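Local atomic coordinates of histidyl-trna synthetase (Thermus thermophilus, PDB entry 1H4V), a protein that joins L-histidine to tRNA(His) at the expense of ATP, releasing AMP and diphosphate, and works as a homodimeric class II aminoacyl-tRNA synthetase. Residues G82-V87 / D289-L294; P101-M106 / V127-L132; G133-I138 / R234-E239; A141-L146 / P301-A306; K160-S165 / E252-L257. One frame throughout, in Å; residues are numbered along the deposited sequence.

Interaction 1: residues G82-V87 / D289-L294; sequences GTAAMV and DGLSEL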
# COMPACT_ATOMS: atom_id res chain seq x y z
N GLY A 82 0.94 -5.10 -13.95
CA GLY A 82 2.09 -4.37 -13.46
C GLY A 82 3.23 -4.15 -14.44
O GLY A 82 3.86 -3.09 -14.42
N THR A 83 3.48 -5.14 -15.30
CA THR A 83 4.59 -5.08 -16.25
C THR A 83 4.70 -3.83 -17.12
O THR A 83 5.74 -3.18 -17.12
CB THR A 83 4.61 -6.32 -17.18
OG1 THR A 83 4.53 -7.51 -16.39
CG2 THR A 83 5.92 -6.36 -17.99
N ALA A 84 3.64 -3.50 -17.86
CA ALA A 84 3.67 -2.32 -18.72
C ALA A 84 3.97 -1.04 -17.92
O ALA A 84 4.70 -0.17 -18.39
CB ALA A 84 2.36 -2.17 -19.48
N ALA A 85 3.40 -0.94 -16.73
CA ALA A 85 3.62 0.23 -15.87
C ALA A 85 5.07 0.32 -15.44
O ALA A 85 5.64 1.41 -15.38
CB ALA A 85 2.72 0.16 -14.65
N MET A 86 5.67 -0.82 -15.13
CA MET A 86 7.07 -0.85 -14.70
C MET A 86 8.00 -0.51 -15.85
O MET A 86 8.95 0.24 -15.67
CB MET A 86 7.40 -2.21 -14.08
CG MET A 86 6.62 -2.41 -12.79
SD MET A 86 6.53 -4.07 -12.15
CE MET A 86 8.10 -4.13 -11.24
N VAL A 87 7.70 -1.06 -17.03
CA VAL A 87 8.51 -0.76 -18.23
C VAL A 87 8.38 0.73 -18.53
O VAL A 87 9.36 1.39 -18.89
CB VAL A 87 8.01 -1.55 -19.46
CG1 VAL A 87 8.72 -1.03 -20.72
CG2 VAL A 87 8.28 -3.03 -19.29
N ASP A 289 10.49 -9.29 -24.58
CA ASP A 289 11.35 -8.32 -25.24
C ASP A 289 10.78 -7.20 -26.12
O ASP A 289 11.44 -6.17 -26.28
CB ASP A 289 12.43 -9.09 -26.01
CG ASP A 289 13.27 -9.99 -25.09
OD1 ASP A 289 14.08 -10.79 -25.61
OD2 ASP A 289 13.11 -9.90 -23.85
N GLY A 290 9.58 -7.34 -26.66
CA GLY A 290 9.06 -6.27 -27.51
C GLY A 290 8.08 -5.26 -26.91
O GLY A 290 7.53 -4.42 -27.62
N LEU A 291 7.85 -5.33 -25.60
CA LEU A 291 6.91 -4.43 -24.95
C LEU A 291 7.38 -2.97 -24.89
O LEU A 291 6.57 -2.05 -25.04
CB LEU A 291 6.60 -4.94 -23.53
CG LEU A 291 5.70 -4.06 -22.65
CD1 LEU A 291 4.32 -3.94 -23.26
CD2 LEU A 291 5.61 -4.67 -21.27
N SER A 292 8.67 -2.76 -24.67
CA SER A 292 9.21 -1.41 -24.60
C SER A 292 8.97 -0.62 -25.88
O SER A 292 8.50 0.51 -25.85
CB SER A 292 10.71 -1.47 -24.30
OG SER A 292 11.25 -0.16 -24.21
N GLU A 293 9.32 -1.21 -27.02
CA GLU A 293 9.13 -0.55 -28.31
C GLU A 293 7.66 -0.26 -28.53
O GLU A 293 7.29 0.75 -29.14
CB GLU A 293 9.70 -1.42 -29.43
CG GLU A 293 11.22 -1.34 -29.54
CD GLU A 293 11.85 -2.57 -30.16
OE1 GLU A 293 11.94 -3.61 -29.47
OE2 GLU A 293 12.28 -2.50 -31.34
N LEU A 294 6.82 -1.14 -28.02
CA LEU A 294 5.37 -1.01 -28.13
C LEU A 294 4.91 0.28 -27.44
O LEU A 294 3.93 0.90 -27.84
CB LEU A 294 4.71 -2.24 -27.50
CG LEU A 294 3.21 -2.47 -27.50
CD1 LEU A 294 2.54 -1.45 -26.61
CD2 LEU A 294 2.67 -2.41 -28.92
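Leu291 reaches out of the short helix 291-294 to Thr83, Ala84 and Val87 on one flank of helix 83-92. Segment 289-294 overlaps the end of the glycine-rich GGGGRYDGL signature of histidyl-tRNA synthetases, and the contact fastens that family-specific element to a helix of the class II catalytic domain. The direct contacts are apolar, and one methyl does most of the work. CD2 of Leu291 lies 3.7 Å from Thr83 CG2 and equally far from Val87 CG2, and it comes within 4.0 Å of Ala84 CA. With CG anti to the backbone N (chi1 176°), the leucine projects far enough to bring this methyl against those of Thr83 and Val87, above Ala84. Ala84 suits its place because its short side chain lets the branch come down close to the helix backbone, while Thr83 offers its methyl rather than its hydroxyl. The polar groups look for partners outside the contact: Ser292 OG bonds to Pro298 O, and Ala84 N to the carboxylate of Glu81. With its hydroxyl engaged there, Ser292 meets the other helix through carbon, and the second branch of Val87 takes it up, CG1 sitting 3.9 Å from Ser292 CA.

Interaction 2: residues P101-M106 / V127-L132; sequences PVRLWM and VNYEAL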
# COMPACT_ATOMS: atom_id res chain seq x y z
N PRO A 101 21.36 -5.78 -15.64
CA PRO A 101 19.94 -5.43 -15.70
C PRO A 101 19.41 -4.68 -14.48
O PRO A 101 20.00 -4.69 -13.41
CB PRO A 101 19.27 -6.79 -15.85
CG PRO A 101 20.14 -7.65 -14.98
CD PRO A 101 21.54 -7.22 -15.39
N VAL A 102 18.27 -4.02 -14.66
CA VAL A 102 17.65 -3.31 -13.56
C VAL A 102 16.55 -4.23 -13.05
O VAL A 102 15.67 -4.63 -13.80
CB VAL A 102 17.04 -1.98 -14.02
CG1 VAL A 102 16.39 -1.28 -12.85
CG2 VAL A 102 18.12 -1.11 -14.65
N ARG A 103 16.63 -4.59 -11.78
CA ARG A 103 15.64 -5.47 -11.18
C ARG A 103 14.66 -4.64 -10.37
O ARG A 103 15.04 -3.84 -9.52
CB ARG A 103 16.33 -6.52 -10.30
CG ARG A 103 17.19 -7.53 -11.08
CD ARG A 103 17.71 -8.62 -10.13
NE ARG A 103 18.57 -9.60 -10.79
CZ ARG A 103 19.82 -9.37 -11.19
NH1 ARG A 103 20.37 -8.17 -11.03
NH2 ARG A 103 20.52 -10.34 -11.74
N LEU A 104 13.37 -4.81 -10.65
CA LEU A 104 12.35 -4.05 -9.94
C LEU A 104 11.24 -4.96 -9.43
O LEU A 104 10.99 -6.03 -9.98
CB LEU A 104 11.71 -3.01 -10.87
CG LEU A 104 12.61 -2.06 -11.67
CD1 LEU A 104 11.78 -1.41 -12.77
CD2 LEU A 104 13.21 -1.00 -10.76
N TRP A 105 10.60 -4.53 -8.35
CA TRP A 105 9.49 -5.30 -7.83
C TRP A 105 8.47 -4.31 -7.32
O TRP A 105 8.79 -3.16 -7.02
CB TRP A 105 9.92 -6.28 -6.72
CG TRP A 105 10.11 -5.67 -5.38
CD1 TRP A 105 11.23 -5.07 -4.89
CD2 TRP A 105 9.13 -5.60 -4.33
NE1 TRP A 105 11.02 -4.64 -3.60
CE2 TRP A 105 9.74 -4.95 -3.23
CE3 TRP A 105 7.80 -6.03 -4.22
CZ2 TRP A 105 9.07 -4.72 -2.03
CZ3 TRP A 105 7.13 -5.80 -3.01
CH2 TRP A 105 7.77 -5.14 -1.93
N MET A 106 7.23 -4.78 -7.22
CA MET A 106 6.14 -3.94 -6.78
C MET A 106 4.99 -4.80 -6.29
O MET A 106 4.79 -5.94 -6.72
CB MET A 106 5.70 -3.08 -7.98
CG MET A 106 4.43 -2.25 -7.81
SD MET A 106 4.23 -1.14 -9.24
CE MET A 106 3.24 -2.13 -10.38
N VAL A 127 1.97 -9.19 -6.65
CA VAL A 127 3.36 -8.80 -6.48
C VAL A 127 4.01 -8.98 -7.84
O VAL A 127 3.81 -10.01 -8.48
CB VAL A 127 4.06 -9.70 -5.45
CG1 VAL A 127 5.57 -9.48 -5.52
CG2 VAL A 127 3.53 -9.40 -4.05
N ASN A 128 4.75 -7.98 -8.29
CA ASN A 128 5.42 -8.07 -9.58
C ASN A 128 6.92 -7.97 -9.41
O ASN A 128 7.41 -7.22 -8.57
CB ASN A 128 4.97 -6.95 -10.53
CG ASN A 128 3.64 -7.23 -11.19
OD1 ASN A 128 2.58 -7.01 -10.61
ND2 ASN A 128 3.68 -7.73 -12.41
N TYR A 129 7.63 -8.73 -10.23
CA TYR A 129 9.08 -8.72 -10.24
C TYR A 129 9.47 -8.59 -11.71
O TYR A 129 8.97 -9.32 -12.56
CB TYR A 129 9.66 -10.02 -9.70
CG TYR A 129 11.14 -10.13 -9.99
CD1 TYR A 129 12.08 -9.36 -9.28
CD2 TYR A 129 11.61 -10.97 -10.99
CE1 TYR A 129 13.44 -9.43 -9.56
CE2 TYR A 129 12.97 -11.05 -11.29
CZ TYR A 129 13.87 -10.28 -10.57
OH TYR A 129 15.21 -10.36 -10.86
N GLU A 130 10.39 -7.68 -12.00
CA GLU A 130 10.83 -7.45 -13.37
C GLU A 130 12.35 -7.20 -13.45
O GLU A 130 12.90 -6.39 -12.70
CB GLU A 130 10.06 -6.25 -13.93
CG GLU A 130 9.14 -6.53 -15.11
CD GLU A 130 8.13 -7.65 -14.89
OE1 GLU A 130 8.14 -8.61 -15.67
OE2 GLU A 130 7.31 -7.57 -13.94
N ALA A 131 13.01 -7.90 -14.36
CA ALA A 131 14.44 -7.75 -14.60
C ALA A 131 14.53 -7.25 -16.04
O ALA A 131 14.31 -8.01 -16.98
CB ALA A 131 15.14 -9.10 -14.48
N LEU A 132 14.84 -5.97 -16.21
CA LEU A 132 14.91 -5.36 -17.53
C LEU A 132 16.31 -4.98 -17.99
O LEU A 132 17.13 -4.54 -17.19
CB LEU A 132 14.05 -4.10 -17.55
CG LEU A 132 12.68 -4.25 -16.92
CD1 LEU A 132 12.09 -2.89 -16.58
CD2 LEU A 132 11.79 -5.00 -17.88
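Val102 and Leu132 start a run of antiparallel pairing that continues through Leu104 with Glu130 to Met106 with Asn128, three hydrogen-bonded pairs with Arg103-Ala131 and Trp105-Tyr129 as the non-hydrogen-bonded pairs between them. This is the motif 2 hairpin of class II synthetases. The backbone is the tight part. Six N-H...O bonds cross it, Leu104 N to Glu130 O being 2.6 Å long with an N-H...O angle of 168°. CA-H...O contacts fill the intervals, the shortest between Trp105 CA and Asn128 O at 2.9 Å.

The side chains meet more loosely. Branched Leu104 and Leu132 suit a face covered by helix 83-92; they stand at about a right angle, their CD1 atoms 4.1 Å apart. Broad aromatic rings suit the other face, under helices 14-33 and 137-153, where Trp105 CE3 is 4.3 Å from Val127 CG1. Arg103 sets CG opposite its carbonyl carbon (chi1 -67°) and runs extended to NE, which lays its methylenes along Tyr129, whose OH is 3.1 Å from Arg103 CD; ring and guanidinium planes are 33° apart. Towards the partly exposed end, Pro101 CG rests over one face of that guanidinium, offset to its rim, and Pro101 also packs on Leu361 of the second subunit.

Since the six backbone bonds come from main-chain atoms, the register probably depends little on which side chains are present, and the arginine can spend its charge outside the hairpin, in a salt bridge to Glu142 and a weak bond to Tyr359 of the second subunit.

Interaction 3: residues G133-I138 / R234-E239; sequences GSENPI and RAHLKE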
# COMPACT_ATOMS: atom_id res chain seq x y z
N GLY A 133 16.56 -5.15 -19.29
CA GLY A 133 17.84 -4.78 -19.86
C GLY A 133 18.76 -5.89 -20.34
O GLY A 133 19.79 -5.61 -20.92
N SER A 134 18.39 -7.15 -20.12
CA SER A 134 19.26 -8.23 -20.55
C SER A 134 18.53 -9.44 -21.12
O SER A 134 17.43 -9.77 -20.69
CB SER A 134 20.16 -8.66 -19.39
OG SER A 134 20.99 -9.74 -19.78
N GLU A 135 19.18 -10.11 -22.07
CA GLU A 135 18.63 -11.30 -22.70
C GLU A 135 19.23 -12.57 -22.08
O GLU A 135 18.82 -13.68 -22.39
CB GLU A 135 18.95 -11.27 -24.20
CG GLU A 135 18.47 -12.50 -24.95
CD GLU A 135 16.96 -12.52 -25.11
OE1 GLU A 135 16.39 -13.63 -25.18
OE2 GLU A 135 16.35 -11.43 -25.17
N ASN A 136 20.21 -12.38 -21.19
CA ASN A 136 20.89 -13.49 -20.53
C ASN A 136 19.93 -14.50 -19.88
O ASN A 136 19.11 -14.13 -19.05
CB ASN A 136 21.85 -12.95 -19.47
CG ASN A 136 22.90 -13.97 -19.08
OD1 ASN A 136 22.57 -15.07 -18.65
ND2 ASN A 136 24.17 -13.61 -19.24
N PRO A 137 20.03 -15.78 -20.26
CA PRO A 137 19.18 -16.85 -19.73
C PRO A 137 19.27 -17.05 -18.22
O PRO A 137 18.40 -17.68 -17.61
CB PRO A 137 19.61 -18.08 -20.53
CG PRO A 137 21.02 -17.77 -20.90
CD PRO A 137 20.96 -16.32 -21.27
N ILE A 138 20.32 -16.52 -17.62
CA ILE A 138 20.47 -16.62 -16.18
C ILE A 138 19.30 -15.86 -15.53
O ILE A 138 18.75 -16.29 -14.52
CB ILE A 138 21.83 -16.02 -15.71
CG1 ILE A 138 22.94 -17.05 -15.94
CG2 ILE A 138 21.76 -15.63 -14.24
CD1 ILE A 138 24.36 -16.51 -15.72
N ARG A 234 15.77 -22.54 -28.95
CA ARG A 234 15.93 -23.85 -28.34
C ARG A 234 17.16 -23.88 -27.43
O ARG A 234 17.17 -24.56 -26.40
CB ARG A 234 16.04 -24.92 -29.44
N ALA A 235 18.18 -23.13 -27.81
CA ALA A 235 19.42 -23.06 -27.05
C ALA A 235 19.21 -22.26 -25.77
O ALA A 235 19.79 -22.58 -24.73
CB ALA A 235 20.52 -22.43 -27.89
N HIS A 236 18.39 -21.22 -25.87
CA HIS A 236 18.10 -20.36 -24.73
C HIS A 236 17.30 -21.14 -23.68
O HIS A 236 17.58 -21.07 -22.49
CB HIS A 236 17.32 -19.12 -25.19
CG HIS A 236 17.20 -18.05 -24.15
ND1 HIS A 236 16.24 -18.07 -23.16
CD2 HIS A 236 17.93 -16.93 -23.95
CE1 HIS A 236 16.38 -17.00 -22.39
NE2 HIS A 236 17.40 -16.29 -22.85
N LEU A 237 16.32 -21.90 -24.15
CA LEU A 237 15.50 -22.70 -23.26
C LEU A 237 16.35 -23.78 -22.59
O LEU A 237 16.14 -24.10 -21.42
CB LEU A 237 14.34 -23.34 -24.03
CG LEU A 237 13.43 -24.29 -23.25
CD1 LEU A 237 12.86 -23.60 -22.00
CD2 LEU A 237 12.31 -24.77 -24.17
N LYS A 238 17.30 -24.34 -23.33
CA LYS A 238 18.15 -25.38 -22.76
C LYS A 238 19.00 -24.77 -21.64
O LYS A 238 19.21 -25.40 -20.61
CB LYS A 238 19.03 -26.01 -23.82
N GLU A 239 19.47 -23.55 -21.84
CA GLU A 239 20.26 -22.86 -20.82
C GLU A 239 19.41 -22.68 -19.55
O GLU A 239 19.86 -22.98 -18.44
CB GLU A 239 20.72 -21.49 -21.33
CG GLU A 239 21.76 -21.54 -22.44
CD GLU A 239 23.15 -21.90 -21.92
OE1 GLU A 239 23.73 -21.09 -21.16
OE2 GLU A 239 23.66 -22.99 -22.27
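The imidazole of His236 is approached by Pro137 over one face and by the carbonyl of Glu135 at its edge. Pro137 CB stands 3.9 Å from the ring centroid and 19° off the normal, a CH-pi contact shifted toward the rim. At the edge, NE2 gives its hydrogen to Glu135 O over 3.0 Å, and the oxygen lies in the ring plane. The donor sits almost in line with the C=O bond, at 170°. A first torsion of -169° swings the histidine ring away from its own backbone N, off helix 231-246 and across to the loop. The carboxylate of Glu135 is turned obliquely against the ring; OE1 comes within 3.7 Å of NE2, but its strong partner is Arg266, in a salt bridge.

A phenylalanine in place of His236 would probably leave the carbonyl of Glu135 without its donor and the ring free to slip from its edge-on setting. Proline suits the first turn of a helix, where no backbone N-H is needed, and its stiff ring also lies alongside Glu239, CB to CB 3.7 Å. Just before it Asn136 is the N-cap, its OD1 accepting from Ile138 N at 2.9 Å in the carbonyl plane, and Ser134 OG takes the N-H of Asn136 in an ST turn.

The contact thus sets the start of helix 137-153 against the flank of helix 231-246. The latter packs through Leu237 on strand 160-165, while Ser134 and Asn136 touch Leu361 of the second subunit.

Interaction 4: residues A141-L146 / P301-A306; sequences AEAVVL and PGVGFA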
# COMPACT_ATOMS: atom_id res chain seq x y z
N ALA A 141 16.05 -18.02 -15.40
CA ALA A 141 16.10 -19.02 -14.35
C ALA A 141 15.92 -18.34 -12.99
O ALA A 141 15.29 -18.90 -12.09
CB ALA A 141 17.43 -19.78 -14.41
N GLU A 142 16.47 -17.14 -12.85
CA GLU A 142 16.37 -16.41 -11.60
C GLU A 142 14.92 -16.00 -11.33
O GLU A 142 14.44 -16.11 -10.20
CB GLU A 142 17.27 -15.17 -11.63
CG GLU A 142 17.23 -14.33 -10.37
CD GLU A 142 18.34 -13.29 -10.34
OE1 GLU A 142 19.22 -13.37 -9.45
OE2 GLU A 142 18.34 -12.39 -11.20
N ALA A 143 14.22 -15.54 -12.37
CA ALA A 143 12.82 -15.14 -12.23
C ALA A 143 12.01 -16.33 -11.72
O ALA A 143 11.19 -16.18 -10.80
CB ALA A 143 12.28 -14.68 -13.58
N VAL A 144 12.24 -17.49 -12.31
CA VAL A 144 11.55 -18.72 -11.93
C VAL A 144 11.87 -19.10 -10.48
O VAL A 144 10.96 -19.32 -9.67
CB VAL A 144 11.95 -19.91 -12.86
CG1 VAL A 144 11.37 -21.20 -12.33
CG2 VAL A 144 11.43 -19.67 -14.29
N VAL A 145 13.15 -19.18 -10.14
CA VAL A 145 13.54 -19.53 -8.78
C VAL A 145 13.04 -18.51 -7.76
O VAL A 145 12.60 -18.89 -6.68
CB VAL A 145 15.07 -19.63 -8.65
CG1 VAL A 145 15.44 -20.05 -7.23
CG2 VAL A 145 15.60 -20.65 -9.64
N LEU A 146 13.09 -17.22 -8.10
CA LEU A 146 12.62 -16.19 -7.19
C LEU A 146 11.13 -16.35 -6.86
O LEU A 146 10.72 -16.19 -5.71
CB LEU A 146 12.86 -14.79 -7.77
CG LEU A 146 14.26 -14.20 -7.66
CD1 LEU A 146 14.26 -12.80 -8.24
CD2 LEU A 146 14.70 -14.15 -6.20
N PRO A 301 15.08 -5.75 -23.38
CA PRO A 301 14.78 -7.16 -23.05
C PRO A 301 14.22 -7.22 -21.64
O PRO A 301 14.65 -6.47 -20.77
CB PRO A 301 16.15 -7.84 -23.14
CG PRO A 301 16.93 -6.95 -24.07
CD PRO A 301 16.52 -5.57 -23.63
N GLY A 302 13.27 -8.12 -21.41
CA GLY A 302 12.70 -8.21 -20.09
C GLY A 302 12.20 -9.58 -19.74
O GLY A 302 11.88 -10.38 -20.61
N VAL A 303 12.17 -9.88 -18.45
CA VAL A 303 11.69 -11.16 -17.97
C VAL A 303 11.28 -10.92 -16.53
O VAL A 303 11.91 -10.14 -15.82
CB VAL A 303 12.80 -12.25 -18.06
CG1 VAL A 303 13.96 -11.89 -17.16
CG2 VAL A 303 12.23 -13.60 -17.66
N GLY A 304 10.20 -11.57 -16.11
CA GLY A 304 9.73 -11.39 -14.76
C GLY A 304 8.51 -12.23 -14.48
O GLY A 304 8.22 -13.16 -15.23
N PHE A 305 7.79 -11.90 -13.40
CA PHE A 305 6.60 -12.64 -13.03
C PHE A 305 5.67 -11.82 -12.15
O PHE A 305 6.01 -10.73 -11.71
CB PHE A 305 6.98 -13.92 -12.27
CG PHE A 305 7.61 -13.67 -10.92
CD1 PHE A 305 8.98 -13.77 -10.73
CD2 PHE A 305 6.81 -13.35 -9.82
CE1 PHE A 305 9.56 -13.56 -9.47
CE2 PHE A 305 7.38 -13.13 -8.56
CZ PHE A 305 8.76 -13.24 -8.39
N ALA A 306 4.50 -12.38 -11.90
CA ALA A 306 3.51 -11.76 -11.03
C ALA A 306 2.73 -12.89 -10.39
O ALA A 306 2.62 -13.97 -10.97
CB ALA A 306 2.55 -10.88 -11.84
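Phe305 turns its ring from strand 302-308 onto helix 137-153, where Ala143 and Leu146, three residues apart, face it. From CB the ring is sent up between the backbone N and the carbonyl carbon, chi1 67°, the crowded position for a side chain, and this stands it beside the helix. CD1 comes first, 3.3 Å from Ala143 O. CE1 touches that oxygen too, and is 3.9 Å from Leu146 CB, which lies at the ring edge, near its plane. The tip, CZ, reaches only as far as the main-chain carbonyl carbon of Leu146, at 4.2 Å.

Strand 302-308, with the helix that follows it, forms motif 3 of the class II catalytic domain, and helix 137-153 packs against the sheet to which it belongs. The two segments run nearly parallel, 11° apart, with their axes 7.8 Å from each other at the closest. The short methyl of Ala143 suits so close an approach: its CB meets the backbone of the strand at Gly304 CA, 4.3 Å away. The same methyl is 4.2 Å from Val303 CG2.

The Phe305 ring also meets that of Tyr129 on the neighbouring strand and touches Phe269. Shortening Phe305 to an alanine would probably open a gap beside Leu146 and leave the ring of Tyr129 without its aromatic neighbour. Ala141, whose methyl points away from the strand, packs on Phe345 of the second subunit, and Glu142 forms a salt bridge with Arg352 of that subunit.

Interaction 5: residues K160-S165 / E252-L257; sequences KVKLSS and ELEPAL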
# COMPACT_ATOMS: atom_id res chain seq x y z
N LYS A 160 4.08 -26.88 -8.05
CA LYS A 160 4.44 -27.43 -9.35
C LYS A 160 4.92 -26.33 -10.31
O LYS A 160 4.16 -25.42 -10.65
CB LYS A 160 3.23 -28.16 -9.98
CG LYS A 160 2.54 -29.20 -9.10
CD LYS A 160 3.42 -30.41 -8.82
CE LYS A 160 2.70 -31.41 -7.90
NZ LYS A 160 3.55 -32.57 -7.50
N VAL A 161 6.17 -26.43 -10.74
CA VAL A 161 6.74 -25.47 -11.66
C VAL A 161 6.63 -25.95 -13.10
O VAL A 161 7.14 -27.02 -13.44
CB VAL A 161 8.22 -25.20 -11.34
CG1 VAL A 161 8.82 -24.23 -12.35
CG2 VAL A 161 8.35 -24.66 -9.94
N LYS A 162 5.97 -25.17 -13.95
CA LYS A 162 5.82 -25.54 -15.35
C LYS A 162 6.55 -24.55 -16.23
O LYS A 162 6.36 -23.34 -16.12
CB LYS A 162 4.34 -25.66 -15.71
CG LYS A 162 3.68 -26.74 -14.87
CD LYS A 162 2.30 -27.13 -15.33
CE LYS A 162 1.74 -28.22 -14.44
NZ LYS A 162 2.68 -29.38 -14.31
N LEU A 163 7.43 -25.07 -17.07
CA LEU A 163 8.26 -24.27 -17.95
C LEU A 163 7.96 -24.52 -19.42
O LEU A 163 7.46 -25.58 -19.80
CB LEU A 163 9.73 -24.58 -17.65
CG LEU A 163 10.83 -23.87 -18.45
CD1 LEU A 163 10.76 -22.37 -18.23
CD2 LEU A 163 12.19 -24.40 -18.02
N SER A 164 8.27 -23.54 -20.26
CA SER A 164 8.04 -23.66 -21.68
C SER A 164 8.66 -22.47 -22.40
O SER A 164 9.31 -21.63 -21.77
CB SER A 164 6.54 -23.70 -21.98
OG SER A 164 6.29 -23.78 -23.37
N SER A 165 8.43 -22.40 -23.70
CA SER A 165 8.95 -21.32 -24.52
C SER A 165 7.98 -20.96 -25.63
O SER A 165 7.24 -21.81 -26.11
CB SER A 165 10.29 -21.72 -25.14
OG SER A 165 10.72 -20.74 -26.07
N GLU A 252 8.64 -29.05 -14.94
CA GLU A 252 8.09 -29.92 -15.96
C GLU A 252 7.85 -29.09 -17.22
O GLU A 252 7.28 -28.00 -17.15
CB GLU A 252 6.76 -30.50 -15.46
CG GLU A 252 6.19 -31.64 -16.29
CD GLU A 252 6.40 -33.00 -15.65
OE1 GLU A 252 7.56 -33.36 -15.36
OE2 GLU A 252 5.38 -33.71 -15.43
N LEU A 253 8.30 -29.59 -18.36
CA LEU A 253 8.09 -28.87 -19.61
C LEU A 253 6.59 -28.95 -19.90
O LEU A 253 6.00 -30.03 -19.84
CB LEU A 253 8.90 -29.52 -20.73
CG LEU A 253 9.85 -28.60 -21.50
CD1 LEU A 253 10.77 -27.87 -20.54
CD2 LEU A 253 10.67 -29.41 -22.50
N GLU A 254 5.98 -27.80 -20.19
CA GLU A 254 4.54 -27.73 -20.46
C GLU A 254 4.20 -27.16 -21.83
O GLU A 254 4.15 -25.95 -22.00
CB GLU A 254 3.83 -26.87 -19.42
CG GLU A 254 3.01 -27.63 -18.40
CD GLU A 254 1.80 -28.34 -19.00
OE1 GLU A 254 1.08 -29.01 -18.23
OE2 GLU A 254 1.56 -28.22 -20.23
N PRO A 255 3.94 -28.03 -22.82
CA PRO A 255 3.60 -27.54 -24.16
C PRO A 255 2.28 -26.76 -24.20
O PRO A 255 2.01 -26.04 -25.16
CB PRO A 255 3.55 -28.83 -25.00
CG PRO A 255 3.15 -29.88 -24.00
CD PRO A 255 3.98 -29.51 -22.79
N ALA A 256 1.46 -26.90 -23.16
CA ALA A 256 0.18 -26.20 -23.09
C ALA A 256 0.31 -24.75 -22.65
O ALA A 256 -0.65 -23.98 -22.72
CB ALA A 256 -0.77 -26.94 -22.16
N LEU A 257 1.49 -24.37 -22.17
CA LEU A 257 1.72 -23.00 -21.72
C LEU A 257 1.92 -22.13 -22.95
O LEU A 257 2.87 -22.33 -23.71
CB LEU A 257 2.98 -22.92 -20.86
CG LEU A 257 2.85 -22.30 -19.48
CD1 LEU A 257 4.24 -22.18 -18.87
CD2 LEU A 257 2.19 -20.93 -19.58
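Lys162 on strand 160-165 and Glu254, just past the end of the parallel strand 251-253, lie side by side with their chains pointing the same way. Strand 251-253 is the outermost of this end of the class II catalytic sheet, and 160-165 is the strand inside it, with most of the intervening chain helical. The two CB atoms of Lys162 and Glu254 are 3.9 Å apart; how closely the chains approach farther out is doubtful. The charged ends stay beyond salt-bridge range, NZ being 4.3 Å from Glu254 OE1, although the opposite charges probably attract. Lysine suits the place in that it can lay its methylenes along Glu254 while its amino group stays near the partly exposed edge. The glutamate is held by its other oxygen, OE2, which accepts from Ala256 N at 3.2 Å within the type I turn from Glu254 to Leu257.

Leu163 points to the opposite face of the sheet. Its chi1 of 179° extends the branch away from its own N, toward Leu237 and Leu244 of helix 231-246. The strands themselves are joined by Glu252 N to Val161 O, Leu163 N to Glu252 O and Glu254 N to Leu163 O, the last at 2.7 Å. Beyond this pairing the turn brings Leu257 back over the inner strand. Small Ser164 allows it to come close: Leu257 CD1 is 3.7 Å from Lys162 O, and its CB lies 3.8 Å from Ser164 CB.

In the fold
Interactions 1, 2 and 4 are buried, interaction 5 is partly buried at the sheet's edge, and interaction 3 lies at the surface. Interactions 2, 4 and 5 all reach the large catalytic sheet, 2 and 5 as strand pairings, antiparallel and parallel, and 4 as a helix laid against it. Helix 137-153 serves both 3 and 4, and Glu142 on it links 4 to 2 through Arg103. Chemistry follows place: methyls and a ring fill 1 and 4, main-chain bonds dominate 2 and 5, and interaction 3 relies on one side-chain donor and a proline. Interactions 2, 3 and 4 touch the second subunit, whereas 1 and 5 do not.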